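Local coordinates for protein glycosyl hydrolase, family 38 (Enterococcus faecalis, PDB 5KBP) that probably hydrolyses alpha-mannosidic linkages as a member of glycoside hydrolase family 38, with predicted carbohydrate- and metal-binding properties, at residues 408-413 and 497-502; 503-508 and 816-821; 420-425 and 803-808. One frame throughout, in Å; residues are numbered along the deposited sequence.

The contacts lie on one side of the chain's centre. Interactions 1 and 3 link the sheet of strands 404-410 and 503-511 with that of strands 416-430 and 483-499, while interaction 2 extends the first. Interaction 1 involves the connection 499-502 between strands 483-499 and 503-511; its centre is 10 Å from that of interaction 2, and F502 O probably accepts a hydrogen bond from Y821 N at 2.8 Å. Interaction 3, centred 14 Å from interaction 1, meets it where M499 SD lies 3.5 Å from F803 CE1. Interactions 2 and 3 do not touch (nearest atoms about 7 Å apart). All lie away from F253 and Y256, a known calcium site empty in this chain's model.

Interaction 1 (408-413 and 497-502); sequences LFNTSG and KEMAPF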
loop_
_atom_site.group_PDB
_atom_site.type_symbol
_atom_site.label_atom_id
_atom_site.label_comp_id
_atom_site.label_asym_id
_atom_site.label_seq_id
_atom_site.Cartn_x
_atom_site.Cartn_y
_atom_site.Cartn_z
ATOM N N LEU A 408 18.302 28.764 7.028
ATOM C CA LEU A 408 17.980 27.857 8.124
ATOM C C LEU A 408 16.664 28.289 8.758
ATOM O O LEU A 408 16.534 29.437 9.196
ATOM C CB LEU A 408 19.095 27.841 9.170
ATOM C CG LEU A 408 20.263 26.886 8.922
ATOM C CD1 LEU A 408 21.392 27.150 9.907
ATOM C CD2 LEU A 408 19.787 25.446 9.025
ATOM N N PHE A 409 15.702 27.373 8.817
ATOM C CA PHE A 409 14.397 27.635 9.408
ATOM C C PHE A 409 14.265 26.902 10.735
ATOM O O PHE A 409 14.633 25.728 10.848
ATOM C CB PHE A 409 13.262 27.188 8.482
ATOM C CG PHE A 409 13.183 27.949 7.195
ATOM C CD1 PHE A 409 13.922 27.549 6.094
ATOM C CD2 PHE A 409 12.352 29.050 7.075
ATOM C CE1 PHE A 409 13.845 28.241 4.903
ATOM C CE2 PHE A 409 12.271 29.747 5.887
ATOM C CZ PHE A 409 13.018 29.342 4.799
ATOM N N ASN A 410 13.737 27.599 11.737
ATOM C CA ASN A 410 13.290 26.977 12.979
ATOM C C ASN A 410 11.772 26.903 12.890
ATOM O O ASN A 410 11.083 27.913 13.033
ATOM C CB ASN A 410 13.751 27.765 14.200
ATOM C CG ASN A 410 13.361 27.098 15.517
ATOM O OD1 ASN A 410 12.730 26.040 15.534
ATOM N ND2 ASN A 410 13.756 27.711 16.629
ATOM N N THR A 411 11.251 25.706 12.627
ATOM C CA THR A 411 9.817 25.491 12.471
ATOM C C THR A 411 9.157 25.014 13.761
ATOM O O THR A 411 8.120 24.345 13.717
ATOM C CB THR A 411 9.552 24.500 11.338
ATOM O OG1 THR A 411 10.275 23.286 11.586
ATOM C CG2 THR A 411 10.002 25.087 10.012
ATOM N N SER A 412 9.740 25.346 14.911
ATOM C CA SER A 412 9.190 24.977 16.206
ATOM C C SER A 412 8.991 26.231 17.047
ATOM O O SER A 412 9.404 27.332 16.673
ATOM C CB SER A 412 10.098 23.981 16.942
ATOM O OG SER A 412 11.224 24.629 17.512
ATOM N N GLY A 413 8.345 26.051 18.196
ATOM C CA GLY A 413 8.059 27.162 19.080
ATOM C C GLY A 413 9.012 27.276 20.252
ATOM O O GLY A 413 8.721 27.974 21.228
ATOM N N LYS A 497 22.980 28.159 18.203
ATOM C CA LYS A 497 22.811 28.305 19.645
ATOM C C LYS A 497 21.573 29.149 19.925
ATOM O O LYS A 497 21.567 30.357 19.663
ATOM C CB LYS A 497 24.054 28.935 20.272
ATOM C CG LYS A 497 23.977 29.124 21.777
ATOM C CD LYS A 497 25.256 29.750 22.310
ATOM C CE LYS A 497 25.186 29.983 23.811
ATOM N NZ LYS A 497 26.437 30.603 24.328
ATOM N N GLU A 498 20.531 28.506 20.460
ATOM C CA GLU A 498 19.317 29.184 20.923
ATOM C C GLU A 498 18.679 30.026 19.818
ATOM O O GLU A 498 18.430 31.223 19.981
ATOM C CB GLU A 498 19.603 30.036 22.163
ATOM C CG GLU A 498 20.041 29.236 23.377
ATOM C CD GLU A 498 20.133 30.081 24.632
ATOM O OE1 GLU A 498 20.038 29.512 25.738
ATOM O OE2 GLU A 498 20.293 31.314 24.511
ATOM N N MET A 499 18.410 29.388 18.683
ATOM C CA MET A 499 17.731 30.073 17.594
ATOM C C MET A 499 16.289 30.369 17.984
ATOM O O MET A 499 15.620 29.553 18.624
ATOM C CB MET A 499 17.780 29.229 16.321
ATOM C CG MET A 499 17.233 29.929 15.089
ATOM S SD MET A 499 17.442 28.952 13.588
ATOM C CE MET A 499 16.615 29.997 12.390
ATOM N N ALA A 500 15.812 31.551 17.600
ATOM C CA ALA A 500 14.500 32.007 18.029
ATOM C C ALA A 500 13.402 31.106 17.463
ATOM O O ALA A 500 13.547 30.547 16.372
ATOM C CB ALA A 500 14.267 33.451 17.590
ATOM N N PRO A 501 12.299 30.940 18.191
ATOM C CA PRO A 501 11.189 30.132 17.673
ATOM C C PRO A 501 10.583 30.747 16.419
ATOM O O PRO A 501 10.476 31.969 16.295
ATOM C CB PRO A 501 10.185 30.123 18.830
ATOM C CG PRO A 501 10.999 30.414 20.047
ATOM C CD PRO A 501 12.080 31.348 19.590
ATOM N N PHE A 502 10.179 29.873 15.493
ATOM C CA PHE A 502 9.540 30.238 14.231
ATOM C C PHE A 502 10.207 31.440 13.577
ATOM O O PHE A 502 9.603 32.511 13.451
ATOM C CB PHE A 502 8.047 30.488 14.442
ATOM C CG PHE A 502 7.284 29.248 14.809
ATOM C CD1 PHE A 502 7.155 28.207 13.906
ATOM C CD2 PHE A 502 6.713 29.118 16.057
ATOM C CE1 PHE A 502 6.461 27.062 14.246
ATOM C CE2 PHE A 502 6.014 27.978 16.402
ATOM C CZ PHE A 502 5.891 26.946 15.497
#
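N410 and the connection 499-502 between strands 483-499 and 503-511 show how one amide can tie a strand end to a turning chain. At its base, CB lies 3.5 Å from A500 O and also nears M499 SD; CG stays beside the same carbonyl oxygen, 3.6 Å away. Its CG is anti to the backbone N (chi1 -177°), which carries the amide toward the opposite backbone. There ND2 makes two weak, bent hydrogen bonds, to A500 O at 2.9 Å and to M499 O at 3.3 Å, and it also donates to Y414 O. The other tip atom, OD1, turns back on its own chain. It accepts from S412 N, closing an Asx turn, and from S412 OG, in the carbonyl plane on a lone pair. OD1 with its two donors, the bond to Y414 O and the weaker ND2 bonds limit the amide's rotation.

The same turn leaves S412 O facing F502: it accepts a hydrogen bond from F502 N at 2.9 Å and lies 3.2 Å above the centre of one face of the F502 ring. Beside it, F502 CA offers a CA-H...O contact to N410 O at 3.0 Å. M499 runs out fully extended, its CE 3.2 Å from L408 O. In the wider fold, F502 rests on P323 and M327 and T411 on I320 and L324, all of helix 304-332, while L408 packs on V420 and V422 of strand 416-430.

Interaction 2 (503-508 and 816-821); sequences SWDSFA and APNHVY
W504 turns its CG between its own backbone N and carbonyl carbon (chi1 65°), bringing the indole alongside 816-819, while S506 sets OG beside its backbone N (chi1 -61°), within range of P817. The indole is gripped at its edge: NE1 donates to A816 O at 2.9 Å, almost straight at 167° and only slightly out of the ring plane, and P817 O lies at the same edge, 3.3 Å from CD1. Over one face, off toward the rim, sits H819 CB, 3.5 Å from CZ2, with the imidazole oblique to the six-membered ring.

The backbones form an antiparallel ladder at which the short strand 819-820 joins strand 503-511 in a sheet that also contains strand 404-410. W504 and H819 are its hydrogen-bonded pair, exchanging both N-H...O bonds; S503 and V820 form the adjacent non-hydrogen-bonded pair. Past the ladder the chain is held by side chains. S506 OG bonds P817 O at 2.6 Å, in the carbonyl plane on a lone pair. As modelled, N818 OD1 accepts from S506 N, but it also lies 2.9 Å from D505 OD1, another acceptor, so this bond and the amide's orientation are doubtful.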
loop_
_atom_site.group_PDB
_atom_site.type_symbol
_atom_site.label_atom_id
_atom_site.label_comp_id
_atom_site.label_asym_id
_atom_site.label_seq_id
_atom_site.Cartn_x
_atom_site.Cartn_y
_atom_site.Cartn_z
ATOM N N SER A 503 11.459 31.262 13.164
ATOM C CA SER A 503 12.242 32.301 12.518
ATOM C C SER A 503 13.104 31.647 11.446
ATOM O O SER A 503 13.096 30.423 11.279
ATOM C CB SER A 503 13.100 33.059 13.538
ATOM O OG SER A 503 13.972 32.173 14.218
ATOM N N TRP A 504 13.853 32.466 10.712
ATOM C CA TRP A 504 14.821 31.942 9.760
ATOM C C TRP A 504 16.047 32.839 9.722
ATOM O O TRP A 504 15.941 34.061 9.861
ATOM C CB TRP A 504 14.224 31.791 8.349
ATOM C CG TRP A 504 13.821 33.071 7.670
ATOM C CD1 TRP A 504 14.651 33.996 7.104
ATOM C CD2 TRP A 504 12.487 33.542 7.449
ATOM N NE1 TRP A 504 13.916 35.024 6.564
ATOM C CE2 TRP A 504 12.584 34.768 6.762
ATOM C CE3 TRP A 504 11.218 33.051 7.776
ATOM C CZ2 TRP A 504 11.463 35.509 6.393
ATOM C CZ3 TRP A 504 10.107 33.790 7.409
ATOM C CH2 TRP A 504 10.236 35.005 6.726
ATOM N N ASP A 505 17.209 32.218 9.544
ATOM C CA ASP A 505 18.477 32.919 9.421
ATOM C C ASP A 505 19.141 32.530 8.109
ATOM O O ASP A 505 19.166 31.351 7.741
ATOM C CB ASP A 505 19.406 32.600 10.600
ATOM C CG ASP A 505 18.941 33.230 11.898
ATOM O OD1 ASP A 505 18.589 34.429 11.889
ATOM O OD2 ASP A 505 18.923 32.525 12.929
ATOM N N SER A 506 19.671 33.523 7.405
ATOM C CA SER A 506 20.306 33.312 6.113
ATOM C C SER A 506 21.821 33.365 6.255
ATOM O O SER A 506 22.360 34.199 6.987
ATOM C CB SER A 506 19.839 34.358 5.099
ATOM O OG SER A 506 18.438 34.277 4.897
ATOM N N PHE A 507 22.500 32.462 5.555
ATOM C CA PHE A 507 23.954 32.411 5.511
ATOM C C PHE A 507 24.386 32.213 4.063
ATOM O O PHE A 507 23.558 32.037 3.166
ATOM C CB PHE A 507 24.500 31.296 6.413
ATOM C CG PHE A 507 24.068 31.411 7.848
ATOM C CD1 PHE A 507 24.793 32.178 8.745
ATOM C CD2 PHE A 507 22.938 30.751 8.300
ATOM C CE1 PHE A 507 24.399 32.285 10.064
ATOM C CE2 PHE A 507 22.538 30.853 9.619
ATOM C CZ PHE A 507 23.270 31.621 10.503
ATOM N N ALA A 508 25.696 32.244 3.831
ATOM C CA ALA A 508 26.225 32.064 2.488
ATOM C C ALA A 508 27.571 31.361 2.565
ATOM O O ALA A 508 28.226 31.340 3.609
ATOM C CB ALA A 508 26.365 33.398 1.746
ATOM N N ALA A 816 13.029 39.623 4.630
ATOM C CA ALA A 816 14.313 39.963 5.212
ATOM C C ALA A 816 15.206 38.726 5.293
ATOM O O ALA A 816 14.711 37.602 5.412
ATOM C CB ALA A 816 14.127 40.562 6.603
ATOM N N PRO A 817 16.528 38.905 5.216
ATOM C CA PRO A 817 17.424 37.744 5.364
ATOM C C PRO A 817 17.273 37.042 6.703
ATOM O O PRO A 817 17.386 35.812 6.771
ATOM C CB PRO A 817 18.820 38.360 5.193
ATOM C CG PRO A 817 18.591 39.617 4.419
ATOM C CD PRO A 817 17.266 40.137 4.889
ATOM N N ASN A 818 17.024 37.796 7.771
ATOM C CA ASN A 818 16.732 37.240 9.086
ATOM C C ASN A 818 15.411 37.820 9.563
ATOM O O ASN A 818 15.199 39.034 9.479
ATOM C CB ASN A 818 17.849 37.551 10.089
ATOM C CG ASN A 818 19.216 37.130 9.588
ATOM O OD1 ASN A 818 19.554 35.947 9.595
ATOM N ND2 ASN A 818 20.012 38.099 9.153
ATOM N N HIS A 819 14.523 36.959 10.057
ATOM C CA HIS A 819 13.185 37.407 10.407
ATOM C C HIS A 819 12.565 36.442 11.406
ATOM O O HIS A 819 12.701 35.225 11.267
ATOM C CB HIS A 819 12.301 37.517 9.160
ATOM C CG HIS A 819 10.913 37.999 9.441
ATOM N ND1 HIS A 819 9.834 37.146 9.538
ATOM C CD2 HIS A 819 10.425 39.246 9.641
ATOM C CE1 HIS A 819 8.742 37.847 9.788
ATOM N NE2 HIS A 819 9.074 39.124 9.856
ATOM N N VAL A 820 11.883 36.998 12.404
ATOM C CA VAL A 820 11.142 36.221 13.392
ATOM C C VAL A 820 9.664 36.300 13.036
ATOM O O VAL A 820 9.068 37.383 13.057
ATOM C CB VAL A 820 11.394 36.734 14.819
ATOM C CG1 VAL A 820 10.479 36.026 15.804
ATOM C CG2 VAL A 820 12.852 36.538 15.199
ATOM N N TYR A 821 9.070 35.150 12.713
ATOM C CA TYR A 821 7.678 35.142 12.275
ATOM C C TYR A 821 6.710 35.230 13.451
ATOM O O TYR A 821 5.663 35.877 13.346
ATOM C CB TYR A 821 7.396 33.892 11.438
ATOM C CG TYR A 821 6.047 33.906 10.753
ATOM C CD1 TYR A 821 5.777 34.801 9.726
ATOM C CD2 TYR A 821 5.047 33.018 11.126
ATOM C CE1 TYR A 821 4.547 34.819 9.095
ATOM C CE2 TYR A 821 3.812 33.026 10.500
ATOM C CZ TYR A 821 3.568 33.929 9.486
ATOM O OH TYR A 821 2.343 33.942 8.861
#

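Interaction 3 (420-425 and 803-808); sequences VTVEVE and FTAATT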
loop_
_atom_site.group_PDB
_atom_site.type_symbol
_atom_site.label_atom_id
_atom_site.label_comp_id
_atom_site.label_asym_id
_atom_site.label_seq_id
_atom_site.Cartn_x
_atom_site.Cartn_y
_atom_site.Cartn_z
ATOM N N VAL A 420 24.135 21.705 13.296
ATOM C CA VAL A 420 23.375 21.432 12.084
ATOM C C VAL A 420 24.320 21.063 10.950
ATOM O O VAL A 420 25.494 21.452 10.931
ATOM C CB VAL A 420 22.500 22.649 11.708
ATOM C CG1 VAL A 420 21.423 22.258 10.703
ATOM C CG2 VAL A 420 21.876 23.249 12.952
ATOM N N THR A 421 23.800 20.289 10.000
ATOM C CA THR A 421 24.497 19.927 8.773
ATOM C C THR A 421 23.686 20.433 7.589
ATOM O O THR A 421 22.472 20.205 7.522
ATOM C CB THR A 421 24.701 18.407 8.687
ATOM O OG1 THR A 421 25.954 18.052 9.287
ATOM C CG2 THR A 421 24.670 17.926 7.242
ATOM N N VAL A 422 24.348 21.128 6.667
ATOM C CA VAL A 422 23.703 21.717 5.499
ATOM C C VAL A 422 24.490 21.321 4.259
ATOM O O VAL A 422 25.705 21.536 4.197
ATOM C CB VAL A 422 23.612 23.252 5.609
ATOM C CG1 VAL A 422 23.087 23.845 4.312
ATOM C CG2 VAL A 422 22.734 23.656 6.784
ATOM N N GLU A 423 23.801 20.745 3.276
ATOM C CA GLU A 423 24.418 20.383 2.007
ATOM C C GLU A 423 24.183 21.511 1.010
ATOM O O GLU A 423 23.036 21.902 0.768
ATOM C CB GLU A 423 23.856 19.063 1.479
ATOM C CG GLU A 423 24.756 18.374 0.461
ATOM C CD GLU A 423 24.182 17.061 -0.030
ATOM O OE1 GLU A 423 22.945 16.898 0.019
ATOM O OE2 GLU A 423 24.967 16.191 -0.464
ATOM N N VAL A 424 25.265 22.034 0.441
ATOM C CA VAL A 424 25.216 23.185 -0.453
ATOM C C VAL A 424 25.835 22.794 -1.786
ATOM O O VAL A 424 26.956 22.274 -1.828
ATOM C CB VAL A 424 25.944 24.401 0.150
ATOM C CG1 VAL A 424 25.838 25.600 -0.781
ATOM C CG2 VAL A 424 25.381 24.731 1.525
ATOM N N GLU A 425 25.106 23.048 -2.870
ATOM C CA GLU A 425 25.607 22.800 -4.215
ATOM C C GLU A 425 26.569 23.913 -4.611
ATOM O O GLU A 425 26.181 25.085 -4.665
ATOM C CB GLU A 425 24.445 22.715 -5.202
ATOM C CG GLU A 425 24.856 22.476 -6.643
ATOM C CD GLU A 425 23.705 22.680 -7.610
ATOM O OE1 GLU A 425 23.497 23.827 -8.057
ATOM O OE2 GLU A 425 22.999 21.693 -7.912
ATOM N N PHE A 803 15.785 20.709 11.965
ATOM C CA PHE A 803 15.943 21.965 11.246
ATOM C C PHE A 803 15.601 21.779 9.772
ATOM O O PHE A 803 15.761 20.696 9.203
ATOM C CB PHE A 803 17.374 22.492 11.381
ATOM C CG PHE A 803 17.581 23.415 12.551
ATOM C CD1 PHE A 803 16.973 24.658 12.584
ATOM C CD2 PHE A 803 18.397 23.046 13.608
ATOM C CE1 PHE A 803 17.162 25.511 13.654
ATOM C CE2 PHE A 803 18.594 23.899 14.681
ATOM C CZ PHE A 803 17.975 25.133 14.704
ATOM N N THR A 804 15.120 22.853 9.153
ATOM C CA THR A 804 14.836 22.879 7.722
ATOM C C THR A 804 15.876 23.771 7.054
ATOM O O THR A 804 15.839 24.998 7.201
ATOM C CB THR A 804 13.419 23.378 7.444
ATOM O OG1 THR A 804 12.470 22.424 7.937
ATOM C CG2 THR A 804 13.209 23.572 5.949
ATOM N N ALA A 805 16.806 23.151 6.335
ATOM C CA ALA A 805 17.848 23.856 5.605
ATOM C C ALA A 805 17.521 23.855 4.120
ATOM O O ALA A 805 17.027 22.858 3.584
ATOM C CB ALA A 805 19.218 23.215 5.841
ATOM N N ALA A 806 17.800 24.974 3.458
ATOM C CA ALA A 806 17.477 25.121 2.049
ATOM C C ALA A 806 18.458 26.079 1.398
ATOM O O ALA A 806 18.761 27.137 1.953
ATOM C CB ALA A 806 16.052 25.636 1.855
ATOM N N THR A 807 18.941 25.704 0.221
ATOM C CA THR A 807 19.781 26.584 -0.572
ATOM C C THR A 807 18.929 27.365 -1.567
ATOM O O THR A 807 17.816 26.969 -1.920
ATOM C CB THR A 807 20.856 25.789 -1.315
ATOM O OG1 THR A 807 20.234 24.892 -2.245
ATOM C CG2 THR A 807 21.700 24.990 -0.334
ATOM N N THR A 808 19.470 28.495 -2.011
ATOM C CA THR A 808 18.813 29.335 -3.002
ATOM C C THR A 808 19.882 30.170 -3.690
ATOM O O THR A 808 21.038 30.207 -3.263
ATOM C CB THR A 808 17.734 30.221 -2.367
ATOM O OG1 THR A 808 17.076 30.986 -3.383
ATOM C CG2 THR A 808 18.352 31.165 -1.350
#
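V420 and F803 open a face-to-face contact between two antiparallel sheets, a beta-sandwich packing. Residues 420-425 lie on strand 416-430, in the sheet it builds with strand 483-499, and strand 804-807 belongs to the sheet of strand 404-410. The axes of segments 420-425 and 804-807 run nearly in the same direction, with a crossing angle of -18° and a closest approach of 7.3 Å. No hydrogen bond spans the gap, so what holds this contact is the fit of apolar groups.

That fit follows a two-residue rhythm: V420 faces F803 and V422 faces A805, while T807 turns toward V424, which points aside. At the first step the valine and phenylalanine side chains stand at about a right angle to each other. V420 CG2, the branch beside its backbone N, reaches the rim atom F803 CD2 at 3.5 Å and approaches the ring obliquely, while CG1 stays nearer F803 CB. The next step is methyl on methyl. V422 CG2 meets A805 CB at 3.7 Å and, consistent with the short alanine side chain, V422 CA and A805 CA are 6.2 Å apart.

At the third step the geometry loosens. V424 and T807 lie aslant, their CG2 methyls 4.1 Å apart. The two sheets extend beyond this pair of strands: V422 and V424 also pack on F406 of strand 404-410, and F803 on M499 of strand 483-499. E423 directs its carboxylate elsewhere, to a salt bridge with R471, so it joins this contact mainly through its backbone. T807 holds OG1 between its backbone N and carbonyl carbon (chi1 63°), leaving CG2 as the branch that crosses the gap, where it comes to 3.5 Å from E423 O.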